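Local coordinates for carboxyl esterase NP (Bacillus subtilis, PDB 4CCW), which hydrolyses carboxylic esters to an alcohol and a carboxylate, as a carboxylesterase of the alpha/beta hydrolase superfamily, at residues A[63-71]-A[191-200]; A[74-82]-A[284-292]. One frame throughout, in Å; residues are numbered along the deposited sequence.

Interaction 1 of 2, residues A[63-71]-A[191-200]. With VKC ((2-hydroxyethoxy)acetic acid), chain B.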
loop_
_atom_site.group_PDB
_atom_site.type_symbol
_atom_site.label_atom_id
_atom_site.label_comp_id
_atom_site.label_asym_id
_atom_site.label_seq_id
_atom_site.Cartn_x
_atom_site.Cartn_y
_atom_site.Cartn_z
ATOM N N ALA A 63 -3.530 -1.431 3.570
ATOM C CA ALA A 63 -4.178 -2.676 4.019
ATOM C C ALA A 63 -5.666 -2.695 3.688
ATOM O O ALA A 63 -6.361 -1.710 3.905
ATOM C CB ALA A 63 -3.980 -2.903 5.521
ATOM N N LEU A 64 -6.122 -3.822 3.146
ATOM C CA LEU A 64 -7.550 -4.127 2.926
ATOM C C LEU A 64 -8.202 -3.352 1.773
ATOM O O LEU A 64 -9.374 -3.594 1.451
ATOM C CB LEU A 64 -8.372 -3.951 4.212
ATOM C CG LEU A 64 -7.890 -4.613 5.506
ATOM C CD1 LEU A 64 -8.910 -4.306 6.590
ATOM C CD2 LEU A 64 -7.681 -6.118 5.355
ATOM N N PHE A 65 -7.432 -2.456 1.149
ATOM C CA PHE A 65 -7.952 -1.518 0.151
ATOM C C PHE A 65 -7.781 -1.990 -1.300
ATOM O O PHE A 65 -8.526 -1.565 -2.174
ATOM C CB PHE A 65 -7.285 -0.138 0.324
ATOM C CG PHE A 65 -7.996 0.787 1.282
ATOM C CD1 PHE A 65 -8.800 0.296 2.309
ATOM C CD2 PHE A 65 -7.854 2.173 1.153
ATOM C CE1 PHE A 65 -9.444 1.162 3.185
ATOM C CE2 PHE A 65 -8.504 3.040 2.019
ATOM C CZ PHE A 65 -9.290 2.535 3.042
ATOM N N SER A 66 -6.806 -2.868 -1.536
ATOM C CA SER A 66 -6.392 -3.326 -2.884
ATOM C C SER A 66 -5.777 -2.235 -3.770
ATOM O O SER A 66 -5.782 -1.044 -3.434
ATOM C CB SER A 66 -7.545 -4.038 -3.638
ATOM O OG SER A 66 -8.383 -3.106 -4.302
ATOM N N SER A 67 -5.294 -2.651 -4.941
ATOM C CA SER A 67 -4.719 -1.741 -5.922
ATOM C C SER A 67 -5.722 -0.760 -6.526
ATOM O O SER A 67 -5.329 0.247 -7.117
ATOM C CB SER A 67 -4.064 -2.540 -7.040
ATOM O OG SER A 67 -2.891 -3.159 -6.566
ATOM N N THR A 68 -7.016 -1.047 -6.384
ATOM C CA THR A 68 -8.040 -0.177 -6.951
ATOM C C THR A 68 -8.063 1.206 -6.291
ATOM O O THR A 68 -8.672 2.127 -6.848
ATOM C CB THR A 68 -9.453 -0.784 -6.829
ATOM O OG1 THR A 68 -9.781 -0.921 -5.438
ATOM C CG2 THR A 68 -9.535 -2.132 -7.530
ATOM N N MET A 69 -7.408 1.347 -5.128
ATOM C CA MET A 69 -7.406 2.611 -4.372
ATOM C C MET A 69 -6.682 3.750 -5.081
ATOM O O MET A 69 -6.854 4.905 -4.712
ATOM C CB MET A 69 -6.813 2.445 -2.966
ATOM C CG MET A 69 -5.315 2.199 -2.919
ATOM S SD MET A 69 -4.655 2.451 -1.254
ATOM C CE MET A 69 -4.429 4.227 -1.182
ATOM N N TRP A 70 -5.872 3.420 -6.082
ATOM C CA TRP A 70 -5.039 4.428 -6.769
ATOM C C TRP A 70 -5.752 5.255 -7.820
ATOM O O TRP A 70 -5.107 6.023 -8.555
ATOM C CB TRP A 70 -3.801 3.770 -7.368
ATOM C CG TRP A 70 -2.904 3.104 -6.354
ATOM C CD1 TRP A 70 -2.596 1.754 -6.247
ATOM C CD2 TRP A 70 -2.152 3.757 -5.270
ATOM N NE1 TRP A 70 -1.751 1.527 -5.182
ATOM C CE2 TRP A 70 -1.436 2.692 -4.565
ATOM C CE3 TRP A 70 -2.014 5.073 -4.828
ATOM C CZ2 TRP A 70 -0.613 2.954 -3.469
ATOM C CZ3 TRP A 70 -1.188 5.324 -3.721
ATOM C CH2 TRP A 70 -0.510 4.283 -3.059
ATOM N N TYR A 71 -7.083 5.152 -7.886
ATOM C CA TYR A 71 -7.843 5.875 -8.924
ATOM C C TYR A 71 -7.668 7.407 -8.952
ATOM O O TYR A 71 -7.759 7.994 -10.034
ATOM C CB TYR A 71 -9.335 5.470 -8.954
ATOM C CG TYR A 71 -10.141 5.888 -7.744
ATOM C CD1 TYR A 71 -10.713 7.153 -7.666
ATOM C CD2 TYR A 71 -10.335 5.009 -6.671
ATOM C CE1 TYR A 71 -11.440 7.545 -6.552
ATOM C CE2 TYR A 71 -11.072 5.383 -5.560
ATOM C CZ TYR A 71 -11.614 6.648 -5.498
ATOM O OH TYR A 71 -12.338 7.029 -4.396
ATOM N N VAL A 191 -14.896 11.553 0.738
ATOM C CA VAL A 191 -13.891 11.713 -0.314
ATOM C C VAL A 191 -13.689 10.385 -1.053
ATOM O O VAL A 191 -13.299 10.381 -2.212
ATOM C CB VAL A 191 -12.536 12.281 0.186
ATOM C CG1 VAL A 191 -12.727 13.608 0.912
ATOM C CG2 VAL A 191 -11.808 11.279 1.062
ATOM N N LEU A 192 -13.970 9.270 -0.378
ATOM C CA LEU A 192 -13.952 7.947 -1.012
ATOM C C LEU A 192 -15.172 7.752 -1.900
ATOM O O LEU A 192 -16.292 8.071 -1.501
ATOM C CB LEU A 192 -13.937 6.836 0.044
ATOM C CG LEU A 192 -12.811 6.730 1.071
ATOM C CD1 LEU A 192 -13.057 5.514 1.952
ATOM C CD2 LEU A 192 -11.457 6.631 0.403
ATOM N N HIS A 193 -14.961 7.223 -3.102
ATOM C CA HIS A 193 -16.070 6.912 -3.995
ATOM C C HIS A 193 -16.923 5.803 -3.411
ATOM O O HIS A 193 -16.388 4.816 -2.882
ATOM C CB HIS A 193 -15.547 6.544 -5.385
ATOM C CG HIS A 193 -16.593 6.613 -6.468
ATOM N ND1 HIS A 193 -17.519 5.649 -6.646
ATOM C CD2 HIS A 193 -16.840 7.581 -7.440
ATOM C CE1 HIS A 193 -18.315 5.980 -7.680
ATOM N NE2 HIS A 193 -17.895 7.163 -8.166
ATOM N N PRO A 194 -18.261 5.956 -3.467
ATOM C CA PRO A 194 -19.175 4.914 -2.972
ATOM C C PRO A 194 -18.899 3.515 -3.545
ATOM O O PRO A 194 -19.107 2.524 -2.851
ATOM C CB PRO A 194 -20.551 5.413 -3.416
ATOM C CG PRO A 194 -20.403 6.894 -3.508
ATOM C CD PRO A 194 -18.995 7.138 -3.969
ATOM N N ILE A 195 -18.414 3.439 -4.782
ATOM C CA ILE A 195 -18.120 2.146 -5.408
ATOM C C ILE A 195 -16.884 1.532 -4.764
ATOM O O ILE A 195 -16.836 0.322 -4.513
ATOM C CB ILE A 195 -17.976 2.249 -6.947
ATOM C CG1 ILE A 195 -19.346 2.522 -7.587
ATOM C CG2 ILE A 195 -17.417 0.959 -7.531
ATOM C CD1 ILE A 195 -19.333 2.680 -9.094
ATOM N N PHE A 196 -15.907 2.380 -4.461
ATOM C CA PHE A 196 -14.712 1.935 -3.759
ATOM C C PHE A 196 -15.071 1.418 -2.369
ATOM O O PHE A 196 -14.547 0.395 -1.924
ATOM C CB PHE A 196 -13.660 3.042 -3.656
ATOM C CG PHE A 196 -12.436 2.614 -2.906
ATOM C CD1 PHE A 196 -11.488 1.794 -3.516
ATOM C CD2 PHE A 196 -12.247 2.981 -1.577
ATOM C CE1 PHE A 196 -10.369 1.369 -2.823
ATOM C CE2 PHE A 196 -11.137 2.546 -0.871
ATOM C CZ PHE A 196 -10.190 1.744 -1.498
ATOM N N VAL A 197 -15.961 2.138 -1.684
ATOM C CA VAL A 197 -16.391 1.751 -0.337
ATOM C C VAL A 197 -17.132 0.419 -0.377
ATOM O O VAL A 197 -16.919 -0.424 0.502
ATOM C CB VAL A 197 -17.259 2.832 0.361
ATOM C CG1 VAL A 197 -17.761 2.332 1.714
ATOM C CG2 VAL A 197 -16.474 4.119 0.554
ATOM N N LYS A 198 -18.011 0.247 -1.371
ATOM C CA LYS A 198 -18.717 -1.018 -1.574
ATOM C C LYS A 198 -17.751 -2.193 -1.666
ATOM O O LYS A 198 -18.017 -3.261 -1.107
ATOM C CB LYS A 198 -19.609 -0.975 -2.823
ATOM C CG LYS A 198 -20.995 -0.394 -2.593
ATOM C CD LYS A 198 -21.850 -0.551 -3.844
ATOM C CE LYS A 198 -23.288 -0.107 -3.611
ATOM N NZ LYS A 198 -24.209 -0.610 -4.669
ATOM N N GLN A 199 -16.635 -1.990 -2.372
ATOM C CA GLN A 199 -15.587 -3.005 -2.476
ATOM C C GLN A 199 -14.912 -3.274 -1.134
ATOM O O GLN A 199 -14.646 -4.424 -0.774
ATOM C CB GLN A 199 -14.544 -2.617 -3.537
ATOM C CG GLN A 199 -13.420 -3.638 -3.697
ATOM C CD GLN A 199 -12.190 -3.090 -4.397
ATOM O OE1 GLN A 199 -12.202 -1.990 -4.938
ATOM N NE2 GLN A 199 -11.125 -3.869 -4.400
ATOM N N PHE A 200 -14.615 -2.207 -0.403
ATOM C CA PHE A 200 -13.965 -2.336 0.894
ATOM C C PHE A 200 -14.871 -3.141 1.835
ATOM O O PHE A 200 -14.408 -4.058 2.516
ATOM C CB PHE A 200 -13.618 -0.953 1.461
ATOM C CG PHE A 200 -13.089 -0.984 2.865
ATOM C CD1 PHE A 200 -11.852 -1.559 3.150
ATOM C CD2 PHE A 200 -13.815 -0.411 3.908
ATOM C CE1 PHE A 200 -11.361 -1.589 4.445
ATOM C CE2 PHE A 200 -13.329 -0.435 5.204
ATOM C CZ PHE A 200 -12.095 -1.019 5.478
HETATM C C VKC B . -6.180 0.141 6.649
HETATM O O VKC B . -5.238 0.554 7.358
HETATM C CA VKC B . -6.959 -1.070 7.110
HETATM C CD VKC B . -6.198 -3.951 9.111
HETATM C CG VKC B . -6.861 -2.582 8.950
HETATM O OAD VKC B . -6.137 -1.844 7.978
HETATM O OE1 VKC B . -7.186 -4.960 9.374
HETATM O OXT VKC B . -6.495 0.693 5.573
HETATM O O HOH W 1 -11.683 -5.128 2.573
HETATM O O HOH W 2 -11.853 9.554 -4.096
#
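The ligand pocket of this alpha/beta hydrolase is lined in part by the loop after strand 56-60, with Ala63, Leu64 and Phe65, and helix 194-205 packs behind that loop, backing Phe65 with Phe196 and Phe200. The three phenylalanines form an aromatic cluster with Phe65 in the middle. Phe196 presents its edge to one face of Phe65 in a T-shaped pair, centroids 5.1 Å apart and planes at 79°, while over the opposite face of Phe65 lies OXT of the bound (2-hydroxyethoxy)acetic acid. Phe65 in turn directs its own edge at the face of Phe200, an offset edge-to-face pair, so its ring is confined on both faces and along one rim. With CG anti to the backbone N (chi1 179° in Phe196, and likewise in Phe200), both helix rings lean out to the loop.

Beside the cluster, the amide of Gln199 reads two hydroxyls. Its NE2 donates to Ser66 OG at 2.8 Å, a rather bent bond, and Thr68 OG1 donates to Gln199 OE1 at 2.7 Å. Ser66 OG also accepts from Thr68 N, an ST turn, and donates to Phe65 O at 2.6 Å, so three bonds fix this hydroxyl. From helix 12-24, Tyr17 OH bonds Gln199 NE2 and Ser24 OG bonds Gln199 OE1.

At the start of the helix, His193 is the N-cap residue, its ND1 accepting from Ile195 N. The backbone N of His193 donates almost straight (163°) to Tyr71 OH at 2.9 Å, and a water sits 2.6 Å from that same Tyr71 OH and donates to Val191 O.

Interaction 2 of 2, residues A[74-82]-A[284-292]; sequences IADWSSKYR and NERVMRFFN
This is a helix-helix contact on one side of the central sheet of the alpha/beta hydrolase fold: helix 74-80 runs beside the C-terminal helix 280-291, the short segments inclined by only 21° with their axes 10.0 Å apart at closest approach. At that spacing, long side chains bridge the gap. Trp77 reaches across with its indole NE1, which donates to the backbone Asn284 O at 3.2 Å, in the plane of both the ring and the carbonyl and on a lone pair. Asn284 O also accepts from Met288 N within its own helix, so two donors grip it. Further along the indole, CZ2 touches Val287 CG2. Replacing Trp77 with an alanine would probably leave Asn284 O without its cross-helix donor and open a gap beside Val287 and Met288.

Met288 fills the space between the helices. Bent at chi2 and chi3 (83° and 90°), its chain curls so that SD lies 3.6 Å from Trp77 CD1 and also 3.8 Å from Tyr81 CE2, at the edge of the tyrosine ring; both are Met-aromatic contacts. Lys80 passes obliquely over Met288, its NZ 3.5 Å from Met288 CG.

Asn284 ND2 donates to Asp76 OD2 at 3.0 Å, arriving from above the carboxylate plane, the amide and carboxylate planes nearly perpendicular. The same amide has partners just before helix 74-80: OD1 bonds Asn73 ND2, its strongest polar partner, and ND2 also bonds Pro72 O. Towards the C-terminal end, Phe291 turns its edge to the face of Tyr81 in an offset edge-to-face stack, and both rings meet His124. Underneath, Trp77, Tyr81 and Phe291 lie on Leu57 of strand 56-60, while Val287 covers Leu237 of strand 236-241.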
loop_
_atom_site.group_PDB
_atom_site.type_symbol
_atom_site.label_atom_id
_atom_site.label_comp_id
_atom_site.label_asym_id
_atom_site.label_seq_id
_atom_site.Cartn_x
_atom_site.Cartn_y
_atom_site.Cartn_z
ATOM N N ILE A 74 -3.657 7.867 -10.470
ATOM C CA ILE A 74 -3.095 7.109 -11.575
ATOM C C ILE A 74 -3.020 7.891 -12.899
ATOM O O ILE A 74 -2.108 7.663 -13.683
ATOM C CB ILE A 74 -3.797 5.740 -11.754
ATOM C CG1 ILE A 74 -2.975 4.816 -12.670
ATOM C CG2 ILE A 74 -5.221 5.912 -12.270
ATOM C CD1 ILE A 74 -1.642 4.388 -12.090
ATOM N N ALA A 75 -3.951 8.817 -13.138
ATOM C CA ALA A 75 -3.902 9.629 -14.376
ATOM C C ALA A 75 -2.639 10.491 -14.444
ATOM O O ALA A 75 -1.985 10.559 -15.492
ATOM C CB ALA A 75 -5.146 10.492 -14.517
ATOM N N ASP A 76 -2.299 11.135 -13.327
ATOM C CA ASP A 76 -1.077 11.945 -13.217
ATOM C C ASP A 76 0.187 11.074 -13.246
ATOM O O ASP A 76 1.083 11.312 -14.054
ATOM C CB ASP A 76 -1.080 12.792 -11.936
ATOM C CG ASP A 76 -1.884 14.085 -12.065
ATOM O OD1 ASP A 76 -2.248 14.494 -13.192
ATOM O OD2 ASP A 76 -2.143 14.707 -11.011
ATOM N N TRP A 77 0.266 10.070 -12.370
ATOM C CA TRP A 77 1.489 9.263 -12.290
ATOM C C TRP A 77 1.727 8.470 -13.538
ATOM O O TRP A 77 2.870 8.349 -13.984
ATOM C CB TRP A 77 1.513 8.361 -11.050
ATOM C CG TRP A 77 1.556 9.124 -9.752
ATOM C CD1 TRP A 77 1.964 10.439 -9.551
ATOM C CD2 TRP A 77 1.179 8.639 -8.417
ATOM N NE1 TRP A 77 1.863 10.789 -8.231
ATOM C CE2 TRP A 77 1.402 9.761 -7.496
ATOM C CE3 TRP A 77 0.692 7.438 -7.914
ATOM C CZ2 TRP A 77 1.146 9.662 -6.138
ATOM C CZ3 TRP A 77 0.446 7.343 -6.533
ATOM C CH2 TRP A 77 0.665 8.433 -5.671
ATOM N N SER A 78 0.646 7.974 -14.139
ATOM C CA SER A 78 0.710 7.149 -15.352
ATOM C C SER A 78 1.146 7.929 -16.592
ATOM O O SER A 78 1.619 7.339 -17.567
ATOM C CB SER A 78 -0.646 6.501 -15.621
ATOM O OG SER A 78 -0.490 5.308 -16.346
ATOM N N SER A 79 0.980 9.253 -16.569
ATOM C CA SER A 79 1.379 10.069 -17.717
ATOM C C SER A 79 2.884 10.006 -17.970
ATOM O O SER A 79 3.326 10.117 -19.112
ATOM C CB SER A 79 0.909 11.523 -17.568
ATOM O OG SER A 79 1.597 12.198 -16.530
ATOM N N LYS A 80 3.665 9.806 -16.911
ATOM C CA LYS A 80 5.123 9.847 -17.014
ATOM C C LYS A 80 5.807 8.493 -16.804
ATOM O O LYS A 80 6.930 8.283 -17.266
ATOM C CB LYS A 80 5.696 10.881 -16.035
ATOM C CG LYS A 80 5.268 12.318 -16.316
ATOM C CD LYS A 80 5.810 13.290 -15.271
ATOM C CE LYS A 80 7.331 13.360 -15.304
ATOM N NZ LYS A 80 7.869 13.619 -13.940
ATOM N N TYR A 81 5.121 7.575 -16.133
ATOM C CA TYR A 81 5.726 6.304 -15.736
ATOM C C TYR A 81 4.932 5.114 -16.214
ATOM O O TYR A 81 3.702 5.167 -16.300
ATOM C CB TYR A 81 5.865 6.218 -14.199
ATOM C CG TYR A 81 6.775 7.278 -13.642
ATOM C CD1 TYR A 81 8.156 7.094 -13.606
ATOM C CD2 TYR A 81 6.256 8.484 -13.177
ATOM C CE1 TYR A 81 8.996 8.081 -13.120
ATOM C CE2 TYR A 81 7.089 9.475 -12.687
ATOM C CZ TYR A 81 8.454 9.268 -12.664
ATOM O OH TYR A 81 9.279 10.259 -12.180
ATOM N N ARG A 82 5.645 4.029 -16.506
ATOM C CA ARG A 82 5.008 2.748 -16.682
ATOM C C ARG A 82 4.672 2.254 -15.286
ATOM O O ARG A 82 5.548 1.795 -14.549
ATOM C CB ARG A 82 5.941 1.779 -17.404
ATOM C CG ARG A 82 5.367 0.383 -17.610
ATOM C CD ARG A 82 4.114 0.404 -18.474
ATOM N NE ARG A 82 3.645 -0.943 -18.833
ATOM C CZ ARG A 82 2.490 -1.193 -19.443
ATOM N NH1 ARG A 82 1.681 -0.191 -19.767
ATOM N NH2 ARG A 82 2.142 -2.447 -19.745
ATOM N N ASN A 284 -0.180 14.023 -5.645
ATOM C CA ASN A 284 0.246 13.693 -7.002
ATOM C C ASN A 284 1.476 14.488 -7.439
ATOM O O ASN A 284 2.460 13.895 -7.849
ATOM C CB ASN A 284 -0.880 13.924 -8.018
ATOM C CG ASN A 284 -2.003 12.912 -7.887
ATOM O OD1 ASN A 284 -1.924 11.981 -7.091
ATOM N ND2 ASN A 284 -3.062 13.098 -8.675
ATOM N N GLU A 285 1.403 15.820 -7.342
ATOM C CA GLU A 285 2.507 16.711 -7.752
ATOM C C GLU A 285 3.742 16.531 -6.876
ATOM O O GLU A 285 4.878 16.542 -7.375
ATOM C CB GLU A 285 2.070 18.186 -7.721
ATOM C CG GLU A 285 3.127 19.177 -8.212
ATOM C CD GLU A 285 4.202 19.533 -7.180
ATOM O OE1 GLU A 285 3.956 19.429 -5.963
ATOM O OE2 GLU A 285 5.312 19.948 -7.596
ATOM N N ARG A 286 3.516 16.387 -5.573
ATOM C CA ARG A 286 4.607 16.292 -4.607
ATOM C C ARG A 286 5.470 15.070 -4.893
ATOM O O ARG A 286 6.687 15.156 -4.883
ATOM C CB ARG A 286 4.066 16.249 -3.169
ATOM C CG ARG A 286 5.141 16.127 -2.091
ATOM C CD ARG A 286 6.022 17.365 -2.054
ATOM N NE ARG A 286 7.225 17.265 -1.217
ATOM C CZ ARG A 286 8.456 17.006 -1.673
ATOM N NH1 ARG A 286 8.667 16.775 -2.967
ATOM N NH2 ARG A 286 9.486 16.974 -0.831
ATOM N N VAL A 287 4.826 13.934 -5.133
ATOM C CA VAL A 287 5.540 12.697 -5.445
ATOM C C VAL A 287 6.285 12.824 -6.769
ATOM O O VAL A 287 7.458 12.441 -6.880
ATOM C CB VAL A 287 4.588 11.484 -5.464
ATOM C CG1 VAL A 287 5.270 10.281 -6.106
ATOM C CG2 VAL A 287 4.118 11.146 -4.055
ATOM N N MET A 288 5.618 13.384 -7.775
ATOM C CA MET A 288 6.265 13.594 -9.063
ATOM C C MET A 288 7.510 14.463 -8.954
ATOM O O MET A 288 8.546 14.148 -9.537
ATOM C CB MET A 288 5.304 14.202 -10.073
ATOM C CG MET A 288 5.484 13.577 -11.436
ATOM S SD MET A 288 4.543 12.043 -11.479
ATOM C CE MET A 288 3.025 12.774 -12.081
ATOM N N ARG A 289 7.394 15.547 -8.191
ATOM C CA ARG A 289 8.489 16.493 -8.004
ATOM C C ARG A 289 9.694 15.797 -7.388
ATOM O O ARG A 289 10.833 16.031 -7.806
ATOM C CB ARG A 289 8.030 17.644 -7.107
ATOM C CG ARG A 289 8.970 18.832 -7.043
ATOM C CD ARG A 289 8.283 19.979 -6.315
ATOM N NE ARG A 289 8.427 19.893 -4.861
ATOM C CZ ARG A 289 7.477 20.196 -3.977
ATOM N NH1 ARG A 289 6.268 20.570 -4.374
ATOM N NH2 ARG A 289 7.730 20.100 -2.680
ATOM N N PHE A 290 9.425 14.933 -6.406
ATOM C CA PHE A 290 10.461 14.150 -5.748
ATOM C C PHE A 290 11.182 13.194 -6.703
ATOM O O PHE A 290 12.410 13.093 -6.672
ATOM C CB PHE A 290 9.873 13.374 -4.567
ATOM C CG PHE A 290 10.858 12.463 -3.895
ATOM C CD1 PHE A 290 11.837 12.980 -3.053
ATOM C CD2 PHE A 290 10.813 11.090 -4.107
ATOM C CE1 PHE A 290 12.756 12.145 -2.433
ATOM C CE2 PHE A 290 11.738 10.251 -3.493
ATOM C CZ PHE A 290 12.707 10.780 -2.657
ATOM N N PHE A 291 10.414 12.497 -7.539
ATOM C CA PHE A 291 10.979 11.543 -8.491
ATOM C C PHE A 291 11.781 12.234 -9.608
ATOM O O PHE A 291 12.722 11.656 -10.143
ATOM C CB PHE A 291 9.883 10.679 -9.118
ATOM C CG PHE A 291 9.292 9.651 -8.195
ATOM C CD1 PHE A 291 9.969 9.228 -7.050
ATOM C CD2 PHE A 291 8.061 9.073 -8.490
ATOM C CE1 PHE A 291 9.421 8.271 -6.211
ATOM C CE2 PHE A 291 7.505 8.118 -7.651
ATOM C CZ PHE A 291 8.184 7.716 -6.510
ATOM N N ASN A 292 11.389 13.460 -9.949
ATOM C CA ASN A 292 12.015 14.217 -11.034
ATOM C C ASN A 292 13.283 14.953 -10.593
ATOM O O ASN A 292 13.626 14.965 -9.408
ATOM C CB ASN A 292 11.003 15.194 -11.640
ATOM C CG ASN A 292 11.582 16.001 -12.782
ATOM O OD1 ASN A 292 12.221 17.032 -12.565
ATOM N ND2 ASN A 292 11.349 15.543 -14.009
#

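Residues 63-71 and 74-82 follow each other along the chain after strand 56-60, so interactions 1 and 2 illustrate how one connection can serve two places at once: the start of its first part lines the pocket, and its second part, a helix, packs on the sheet. Their centres are about 20 Å apart, yet they touch through Trp70 CE3 and Trp77 CZ3, 3.8 Å from each other. Interaction 1 adjoins the active site: the side chain of Phe65 is about 7 Å from that of His273, probably the catalytic proton acceptor, and Ala63 N is hydrogen-bonded to Ser129 OG. Interaction 2 lies away from the pocket and joins the C-terminal helix to this same connection.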